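Long-range contact in ribosomal protein L11 methyltransferase (Lactobacillus delbrueckii subsp. bulgaricus ATCC BAA-365, PDB 3GRZ), which probably trimethylates lysine side chains of ribosomal protein L11 with S-adenosyl-L-methionine as methyl donor, this chain being its C-terminal methyltransferase part: residues V67-G72 with A88-D93. Residues are numbered along the deposited sequence; the frame is centred on the assembly and turned at random.
Sequences VGTGSG and ATDISD
The carboxylate of Asp90 reaches across to the glycine-rich loop after strand 63-67. Asp90 OD2 accepts a hydrogen bond from Gly70 N at 2.8 Å, and the amide comes in almost in line with the C-O bond. Ser95 OG of helix 93-105 also bonds OD2. OD1 takes Ile91 N with its anti lone pair. With both oxygens bonded, rotation of the carboxylate is restricted. A glycerol, probably an additive of the crystallisation, also hydrogen-bonds OD1. One step back, Thr89 O is gripped by two successive amides. Thr69 N makes a nearly straight bond to Thr89 O (2.8 Å, 171°), and Gly68 N adds a weak, bent one. This is the Rossmann-like methyltransferase layout: the loop follows the first strand of the seven-stranded sheet, and the acidic residue ends the parallel neighbour. Gly68 and Asp90 are predicted to bind S-adenosyl-L-methionine. Val67 and Thr89 form the parallel bridge; their side chains run alongside each other on the same face of the sheet, Val67 CG1 lying 3.9 Å from Thr89 OG1. Thr69 turns toward strand 85-90. Its chi1 (-163°) swings OG1 opposite the backbone N, where OG1 hydrogen-bonds Asp66 OD2. Thr69 OG1 also lies 3.6 Å from Ala88 CB. Thr69 CG2 packs against Ala88 CB at 3.9 Å.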
ATOM      1  N   VAL B  67      -3.644  10.048  15.845  1.00 29.90           N
ATOM      2  CA  VAL B  67      -3.642  11.424  16.327  1.00 27.09           C
ATOM      3  C   VAL B  67      -4.416  12.300  15.355  1.00 29.74           C
ATOM      4  O   VAL B  67      -4.163  12.247  14.156  1.00 31.86           O
ATOM      5  CB  VAL B  67      -2.185  11.949  16.486  1.00 28.65           C
ATOM      6  CG1 VAL B  67      -2.168  13.392  16.966  1.00 34.43           C
ATOM      7  CG2 VAL B  67      -1.408  11.073  17.456  1.00 28.74           C
ATOM      8  N   GLY B  68      -5.353  13.102  15.866  1.00 33.26           N
ATOM      9  CA  GLY B  68      -6.213  13.923  15.003  1.00 25.79           C
ATOM     10  C   GLY B  68      -7.231  13.065  14.281  1.00 32.56           C
ATOM     11  O   GLY B  68      -7.457  13.223  13.083  1.00 27.58           O
ATOM     12  N   THR B  69      -7.850  12.153  15.024  1.00 26.59           N
ATOM     13  CA  THR B  69      -8.629  11.051  14.448  1.00 32.16           C
ATOM     14  C   THR B  69      -9.816  11.467  13.548  1.00 32.99           C
ATOM     15  O   THR B  69     -10.209  10.710  12.648  1.00 29.37           O
ATOM     16  CB  THR B  69      -9.063  10.044  15.562  1.00 30.80           C
ATOM     17  OG1 THR B  69      -9.466   8.804  14.978  1.00 34.99           O
ATOM     18  CG2 THR B  69     -10.221  10.594  16.399  1.00 36.17           C
ATOM     19  N   GLY B  70     -10.356  12.671  13.779  1.00 30.78           N
ATOM     20  CA  GLY B  70     -11.481  13.202  12.993  1.00 31.90           C
ATOM     21  C   GLY B  70     -12.689  12.300  13.088  1.00 30.42           C
ATOM     22  O   GLY B  70     -13.296  12.162  14.150  1.00 32.16           O
ATOM     23  N   SER B  71     -12.981  11.623  11.983  1.00 32.32           N
ATOM     24  CA  SER B  71     -14.104  10.696  11.884  1.00 30.17           C
ATOM     25  C   SER B  71     -13.816   9.344  12.552  1.00 30.13           C
ATOM     26  O   SER B  71     -14.736   8.544  12.771  1.00 29.07           O
ATOM     27  CB  SER B  71     -14.415  10.446  10.415  1.00 29.65           C
ATOM     28  OG  SER B  71     -13.376   9.676   9.840  1.00 31.91           O
ATOM     29  N   GLY B  72     -12.539   9.082  12.826  1.00 30.72           N
ATOM     30  CA  GLY B  72     -12.093   7.803  13.400  1.00 34.00           C
ATOM     31  C   GLY B  72     -11.713   6.756  12.369  1.00 28.31           C
ATOM     32  O   GLY B  72     -11.383   5.634  12.731  1.00 32.95           O
ATOM     33  N   ALA B  88      -7.412   6.696  19.982  1.00 33.31           N
ATOM     34  CA  ALA B  88      -7.703   7.737  19.007  1.00 33.66           C
ATOM     35  C   ALA B  88      -7.848   9.070  19.742  1.00 33.98           C
ATOM     36  O   ALA B  88      -8.600   9.162  20.732  1.00 32.56           O
ATOM     37  CB  ALA B  88      -8.972   7.382  18.235  1.00 31.50           C
ATOM     38  N   THR B  89      -7.115  10.092  19.287  1.00 29.60           N
ATOM     39  CA  THR B  89      -7.158  11.417  19.920  1.00 28.14           C
ATOM     40  C   THR B  89      -7.631  12.520  18.974  1.00 34.76           C
ATOM     41  O   THR B  89      -7.404  12.446  17.759  1.00 31.14           O
ATOM     42  CB  THR B  89      -5.791  11.852  20.538  1.00 33.14           C
ATOM     43  OG1 THR B  89      -4.907  12.290  19.506  1.00 37.23           O
ATOM     44  CG2 THR B  89      -5.144  10.721  21.326  1.00 41.84           C
ATOM     45  N   ASP B  90      -8.297  13.532  19.532  1.00 31.24           N
ATOM     46  CA  ASP B  90      -8.611  14.773  18.802  1.00 34.98           C
ATOM     47  C   ASP B  90      -9.026  15.852  19.785  1.00 38.25           C
ATOM     48  O   ASP B  90      -9.285  15.559  20.951  1.00 41.81           O
ATOM     49  CB  ASP B  90      -9.702  14.550  17.743  1.00 32.78           C
ATOM     50  CG  ASP B  90      -9.489  15.402  16.468  1.00 47.70           C
ATOM     51  OD1 ASP B  90      -9.046  16.565  16.557  1.00 52.49           O
ATOM     52  OD2 ASP B  90      -9.767  14.905  15.363  1.00 40.89           O
ATOM     53  N   ILE B  91      -9.093  17.094  19.314  1.00 41.32           N
ATOM     54  CA  ILE B  91      -9.376  18.253  20.167  1.00 43.06           C
ATOM     55  C   ILE B  91     -10.864  18.546  20.377  1.00 44.02           C
ATOM     56  O   ILE B  91     -11.223  19.252  21.313  1.00 47.72           O
ATOM     57  CB  ILE B  91      -8.722  19.550  19.622  1.00 41.07           C
ATOM     58  CG1 ILE B  91      -9.065  19.756  18.140  1.00 41.96           C
ATOM     59  CG2 ILE B  91      -7.242  19.524  19.838  1.00 46.03           C
ATOM     60  CD1 ILE B  91      -8.879  21.187  17.644  1.00 48.70           C
ATOM     61  N   SER B  92     -11.725  18.015  19.513  1.00 39.90           N
ATOM     62  CA  SER B  92     -13.134  18.399  19.539  1.00 40.22           C
ATOM     63  C   SER B  92     -14.059  17.326  20.095  1.00 37.11           C
ATOM     64  O   SER B  92     -13.819  16.124  19.917  1.00 37.12           O
ATOM     65  CB  SER B  92     -13.604  18.817  18.139  1.00 40.00           C
ATOM     66  OG  SER B  92     -13.754  17.692  17.295  1.00 41.10           O
ATOM     67  N   ASP B  93     -15.131  17.782  20.741  1.00 39.33           N
ATOM     68  CA  ASP B  93     -16.245  16.933  21.159  1.00 38.35           C
ATOM     69  C   ASP B  93     -16.830  16.168  19.985  1.00 35.47           C
ATOM     70  O   ASP B  93     -17.202  15.005  20.119  1.00 34.68           O
ATOM     71  CB  ASP B  93     -17.362  17.785  21.794  1.00 42.00           C
ATOM     72  CG  ASP B  93     -17.036  18.242  23.210  1.00 47.99           C
ATOM     73  OD1 ASP B  93     -17.549  19.307  23.630  1.00 50.58           O
ATOM     74  OD2 ASP B  93     -16.277  17.538  23.907  1.00 50.82           O
TER